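Local coordinates for protein alkaline serine protease (Pseudoalteromonas sp., PDB 1V6C) that probably hydrolyses peptide bonds in proteins as a subtilisin-like serine protease active under alkaline conditions, at residues V151-A156 against Y171-S176; S176-D181 against D194-S199. One frame throughout, in Å; residues are numbered along the deposited sequence.

Overall arrangement
Interactions 1 and 2 lie on successive strand pairs of the same parallel region of the subtilase sheet, their centres about 11 Å apart. Strand 174-180 stands between 152-156 and 196-201, serving interaction 1 with its start and interaction 2 from S176 onward. Every touching residue of interaction 1 is buried, whereas interaction 2, otherwise buried, reaches partly exposed Q195 at its calcium end. Interaction 1 is mainly apolar on both sheet faces, with helices 137-148 and 368-385 packed nearby; interaction 2 is more polar at its start, where S176 meets Q195 and E197. The two share one calcium ion: Y171 O and V174 O come from the first, Q195 OE1 from the second, and water 2 links both to it.

Interaction 1 (V151-A156 against Y171-S176); sequences VLLIAA and YDSVMS. With CA (calcium ion), chain E.
Two neighbouring parallel strands of the central subtilase sheet meet where I154 pairs with M175 and A155 with S176, their axes 31° apart. M175 N donates to L153 O at 2.9 Å. The next bond, A155 N to M175 O, has the same length of 2.9 Å and is almost straight (175°). On the face bearing I154 and M175, the two side chains lie alongside each other and point the same way, with I154 CG1 4.0 Å from M175 SD. Replacing I154 by alanine would remove CG1 and CD1 and is likely to open a gap beside the M175 thioether, towards S376 of helix 368-385. Strand 174-180 is entered through a type I turn from Y171 to V174 that folds round a calcium ion, bound by Y171 O at 2.3 Å and V174 O at 2.2 Å. On the other face, L153 and V174 cross at about a right angle, L153 CB lying 3.8 Å from V174 CG2. With V174 CG1 opposite its own N (chi1 -178°), that methyl comes to 3.7 Å from A155 CB. Helix 137-148 packs on this face, L143 touching both L153 and S173. Water 1 accepts from L153 N and donates to S173 O.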
loop_
_atom_site.group_PDB
_atom_site.type_symbol
_atom_site.label_atom_id
_atom_site.label_comp_id
_atom_site.label_asym_id
_atom_site.label_seq_id
_atom_site.Cartn_x
_atom_site.Cartn_y
_atom_site.Cartn_z
ATOM N N VAL A 151 -12.143 16.358 -14.794
ATOM C CA VAL A 151 -11.757 15.771 -13.511
ATOM C C VAL A 151 -11.218 14.355 -13.695
ATOM O O VAL A 151 -11.902 13.494 -14.244
ATOM C CB VAL A 151 -12.951 15.710 -12.537
ATOM C CG1 VAL A 151 -12.513 15.094 -11.207
ATOM C CG2 VAL A 151 -13.513 17.101 -12.326
ATOM N N LEU A 152 -9.993 14.120 -13.233
ATOM C CA LEU A 152 -9.372 12.803 -13.350
ATOM C C LEU A 152 -9.862 11.892 -12.226
ATOM O O LEU A 152 -9.707 12.207 -11.046
ATOM C CB LEU A 152 -7.847 12.931 -13.288
ATOM C CG LEU A 152 -7.028 11.657 -13.507
ATOM C CD1 LEU A 152 -7.251 11.128 -14.920
ATOM C CD2 LEU A 152 -5.558 11.959 -13.282
ATOM N N LEU A 153 -10.453 10.760 -12.604
ATOM C CA LEU A 153 -10.988 9.802 -11.641
ATOM C C LEU A 153 -10.116 8.553 -11.601
ATOM O O LEU A 153 -9.792 7.979 -12.641
ATOM C CB LEU A 153 -12.418 9.420 -12.032
ATOM C CG LEU A 153 -13.349 10.603 -12.316
ATOM C CD1 LEU A 153 -14.693 10.087 -12.817
ATOM C CD2 LEU A 153 -13.522 11.440 -11.045
ATOM N N ILE A 154 -9.748 8.128 -10.398
ATOM C CA ILE A 154 -8.891 6.962 -10.228
ATOM C C ILE A 154 -9.423 6.083 -9.094
ATOM O O ILE A 154 -9.765 6.582 -8.023
ATOM C CB ILE A 154 -7.442 7.413 -9.922
ATOM C CG1 ILE A 154 -6.914 8.253 -11.092
ATOM C CG2 ILE A 154 -6.548 6.212 -9.681
ATOM C CD1 ILE A 154 -5.579 8.931 -10.822
ATOM N N ALA A 155 -9.494 4.778 -9.334
ATOM C CA ALA A 155 -10.009 3.854 -8.328
ATOM C C ALA A 155 -9.304 2.502 -8.320
ATOM O O ALA A 155 -8.637 2.126 -9.287
ATOM C CB ALA A 155 -11.510 3.660 -8.530
ATOM N N ALA A 156 -9.472 1.774 -7.218
ATOM C CA ALA A 156 -8.854 0.462 -7.028
ATOM C C ALA A 156 -9.617 -0.662 -7.729
ATOM O O ALA A 156 -10.844 -0.701 -7.694
ATOM C CB ALA A 156 -8.748 0.162 -5.538
ATOM N N TYR A 171 -15.601 1.568 -14.705
ATOM C CA TYR A 171 -16.309 2.452 -15.631
ATOM C C TYR A 171 -15.211 3.008 -16.545
ATOM O O TYR A 171 -14.063 3.139 -16.120
ATOM C CB TYR A 171 -16.986 3.611 -14.889
ATOM C CG TYR A 171 -18.219 3.226 -14.105
ATOM C CD1 TYR A 171 -18.352 3.583 -12.765
ATOM C CD2 TYR A 171 -19.263 2.527 -14.706
ATOM C CE1 TYR A 171 -19.493 3.253 -12.043
ATOM C CE2 TYR A 171 -20.407 2.194 -13.995
ATOM C CZ TYR A 171 -20.518 2.559 -12.664
ATOM O OH TYR A 171 -21.646 2.228 -11.954
ATOM N N ASP A 172 -15.546 3.340 -17.788
ATOM C CA ASP A 172 -14.537 3.861 -18.710
ATOM C C ASP A 172 -13.972 5.230 -18.332
ATOM O O ASP A 172 -12.880 5.597 -18.767
ATOM C CB ASP A 172 -15.098 3.926 -20.131
ATOM C CG ASP A 172 -15.289 2.551 -20.743
ATOM O OD1 ASP A 172 -14.318 1.766 -20.746
ATOM O OD2 ASP A 172 -16.401 2.260 -21.223
ATOM N N SER A 173 -14.710 5.977 -17.521
ATOM C CA SER A 173 -14.284 7.310 -17.104
ATOM C C SER A 173 -13.314 7.282 -15.926
ATOM O O SER A 173 -12.842 8.330 -15.482
ATOM C CB SER A 173 -15.510 8.138 -16.716
ATOM O OG SER A 173 -16.244 7.491 -15.689
ATOM N N VAL A 174 -13.010 6.085 -15.437
ATOM C CA VAL A 174 -12.137 5.922 -14.274
ATOM C C VAL A 174 -10.940 5.015 -14.534
ATOM O O VAL A 174 -11.060 4.009 -15.228
ATOM C CB VAL A 174 -12.932 5.316 -13.095
ATOM C CG1 VAL A 174 -12.045 5.194 -11.866
ATOM C CG2 VAL A 174 -14.166 6.156 -12.807
ATOM N N MET A 175 -9.785 5.363 -13.971
ATOM C CA MET A 175 -8.599 4.526 -14.132
ATOM C C MET A 175 -8.659 3.372 -13.124
ATOM O O MET A 175 -8.722 3.601 -11.917
ATOM C CB MET A 175 -7.318 5.329 -13.877
ATOM C CG MET A 175 -7.031 6.431 -14.876
ATOM S SD MET A 175 -5.382 7.128 -14.592
ATOM C CE MET A 175 -4.394 6.064 -15.603
ATOM N N SER A 176 -8.642 2.139 -13.620
ATOM C CA SER A 176 -8.670 0.969 -12.746
ATOM C C SER A 176 -7.223 0.630 -12.392
ATOM O O SER A 176 -6.426 0.308 -13.273
ATOM C CB SER A 176 -9.324 -0.213 -13.465
ATOM O OG SER A 176 -9.338 -1.361 -12.638
HETATM CA CA CA E . -12.048 2.088 -15.802
HETATM O O HOH W 1 -10.214 9.343 -15.085
HETATM O O HOH W 2 -9.825 1.617 -16.450
#

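Interaction 2 (S176-D181 against D194-S199); sequences SVAAVD and DQVEIS. With CA (calcium ion), chain E.
Q195 begins the contact beside S176, at the calcium site where strand 196-201 joins its parallel neighbour 174-180 in the central subtilase sheet. Its backbone O faces S176 CB while its side chain, bent at chi2, brings OE1 to the calcium ion at 2.4 Å. Its NE2 donates to D172 OD1, which fixes which way the amide is turned. V196 follows, with CG1 pressed on A178 CB at 3.6 Å; S176 OG, swung opposite its own N (chi1 179°), lies near V196 CA. E197 N donates to S176 O at 2.9 Å, in the carbonyl plane, and I198 N makes a weak bond of 3.4 Å to S176 O. E197 and I198 thus lie opposite S176 much as in a classic beta bulge (E197 phi -111°, psi -33°). I198 O accepts from A178 N at 2.9 Å, re-establishing the parallel pairing, and I198 CG2 runs alongside V177 CG2 at 4.1 Å. S199 ends the contact with CB 3.9 Å from V180 CG1, its OG hydrogen-bonded to T414 O. Water 2 accepts from S176 N at 3.1 Å and donates to Q195 O and to E197 OE1, which also salt-bridges R395. Bound to calcium, this water is likely to be polarised, which would strengthen its donation to both oxygens.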
loop_
_atom_site.group_PDB
_atom_site.type_symbol
_atom_site.label_atom_id
_atom_site.label_comp_id
_atom_site.label_asym_id
_atom_site.label_seq_id
_atom_site.Cartn_x
_atom_site.Cartn_y
_atom_site.Cartn_z
ATOM N N SER A 176 -8.642 2.139 -13.620
ATOM C CA SER A 176 -8.670 0.969 -12.746
ATOM C C SER A 176 -7.223 0.630 -12.392
ATOM O O SER A 176 -6.426 0.308 -13.273
ATOM C CB SER A 176 -9.324 -0.213 -13.465
ATOM O OG SER A 176 -9.338 -1.361 -12.638
ATOM N N VAL A 177 -6.895 0.697 -11.104
ATOM C CA VAL A 177 -5.533 0.438 -10.633
ATOM C C VAL A 177 -5.288 -0.942 -10.025
ATOM O O VAL A 177 -6.004 -1.367 -9.116
ATOM C CB VAL A 177 -5.118 1.511 -9.595
ATOM C CG1 VAL A 177 -3.688 1.270 -9.123
ATOM C CG2 VAL A 177 -5.255 2.894 -10.208
ATOM N N ALA A 178 -4.261 -1.624 -10.527
ATOM C CA ALA A 178 -3.886 -2.951 -10.043
ATOM C C ALA A 178 -2.706 -2.846 -9.084
ATOM O O ALA A 178 -2.017 -1.826 -9.048
ATOM C CB ALA A 178 -3.518 -3.857 -11.220
ATOM N N ALA A 179 -2.469 -3.912 -8.322
ATOM C CA ALA A 179 -1.381 -3.936 -7.351
ATOM C C ALA A 179 -0.255 -4.901 -7.706
ATOM O O ALA A 179 -0.505 -6.025 -8.136
ATOM C CB ALA A 179 -1.933 -4.295 -5.977
ATOM N N VAL A 180 0.985 -4.453 -7.518
ATOM C CA VAL A 180 2.162 -5.286 -7.760
ATOM C C VAL A 180 3.072 -5.127 -6.542
ATOM O O VAL A 180 2.947 -4.147 -5.798
ATOM C CB VAL A 180 2.946 -4.863 -9.036
ATOM C CG1 VAL A 180 2.097 -5.102 -10.280
ATOM C CG2 VAL A 180 3.362 -3.401 -8.938
ATOM N N ASP A 181 3.973 -6.083 -6.326
ATOM C CA ASP A 181 4.883 -6.010 -5.182
ATOM C C ASP A 181 6.236 -5.393 -5.549
ATOM O O ASP A 181 6.415 -4.913 -6.672
ATOM C CB ASP A 181 5.053 -7.395 -4.540
ATOM C CG ASP A 181 5.772 -8.386 -5.434
ATOM O OD1 ASP A 181 5.701 -9.594 -5.127
ATOM O OD2 ASP A 181 6.412 -7.972 -6.423
ATOM N N ASP A 194 -10.371 -6.463 -18.130
ATOM C CA ASP A 194 -9.958 -5.728 -19.308
ATOM C C ASP A 194 -10.055 -4.227 -19.053
ATOM O O ASP A 194 -9.788 -3.422 -19.940
ATOM C CB ASP A 194 -10.775 -6.142 -20.546
ATOM C CG ASP A 194 -12.274 -6.015 -20.350
ATOM O OD1 ASP A 194 -12.723 -5.539 -19.286
ATOM O OD2 ASP A 194 -13.006 -6.398 -21.287
ATOM N N GLN A 195 -10.434 -3.863 -17.828
ATOM C CA GLN A 195 -10.515 -2.459 -17.435
ATOM C C GLN A 195 -9.214 -2.061 -16.729
ATOM O O GLN A 195 -8.828 -0.895 -16.766
ATOM C CB GLN A 195 -11.698 -2.214 -16.491
ATOM C CG GLN A 195 -13.050 -2.001 -17.173
ATOM C CD GLN A 195 -13.159 -0.659 -17.894
ATOM O OE1 GLN A 195 -12.685 0.365 -17.405
ATOM N NE2 GLN A 195 -13.813 -0.661 -19.052
ATOM N N VAL A 196 -8.546 -3.020 -16.085
ATOM C CA VAL A 196 -7.283 -2.721 -15.397
ATOM C C VAL A 196 -6.443 -1.895 -16.367
ATOM O O VAL A 196 -6.154 -2.319 -17.491
ATOM C CB VAL A 196 -6.531 -4.008 -14.984
ATOM C CG1 VAL A 196 -5.155 -3.655 -14.428
ATOM C CG2 VAL A 196 -7.330 -4.745 -13.915
ATOM N N GLU A 197 -6.048 -0.712 -15.916
ATOM C CA GLU A 197 -5.329 0.229 -16.763
ATOM C C GLU A 197 -3.869 0.481 -16.425
ATOM O O GLU A 197 -3.050 0.720 -17.314
ATOM C CB GLU A 197 -6.090 1.553 -16.726
ATOM C CG GLU A 197 -5.890 2.462 -17.913
ATOM C CD GLU A 197 -6.923 3.568 -17.938
ATOM O OE1 GLU A 197 -8.118 3.262 -17.732
ATOM O OE2 GLU A 197 -6.552 4.737 -18.170
ATOM N N ILE A 198 -3.539 0.434 -15.142
ATOM C CA ILE A 198 -2.173 0.707 -14.727
ATOM C C ILE A 198 -1.923 0.063 -13.368
ATOM O O ILE A 198 -2.868 -0.287 -12.657
ATOM C CB ILE A 198 -1.952 2.240 -14.668
ATOM C CG1 ILE A 198 -0.459 2.570 -14.597
ATOM C CG2 ILE A 198 -2.702 2.828 -13.477
ATOM C CD1 ILE A 198 -0.156 4.026 -14.924
ATOM N N SER A 199 -0.652 -0.090 -13.012
ATOM C CA SER A 199 -0.289 -0.719 -11.747
ATOM C C SER A 199 0.479 0.209 -10.808
ATOM O O SER A 199 1.150 1.143 -11.241
ATOM C CB SER A 199 0.561 -1.964 -12.014
ATOM O OG SER A 199 -0.124 -2.900 -12.829
HETATM CA CA CA E . -12.048 2.088 -15.802
HETATM O O HOH W 2 -9.825 1.617 -16.450
#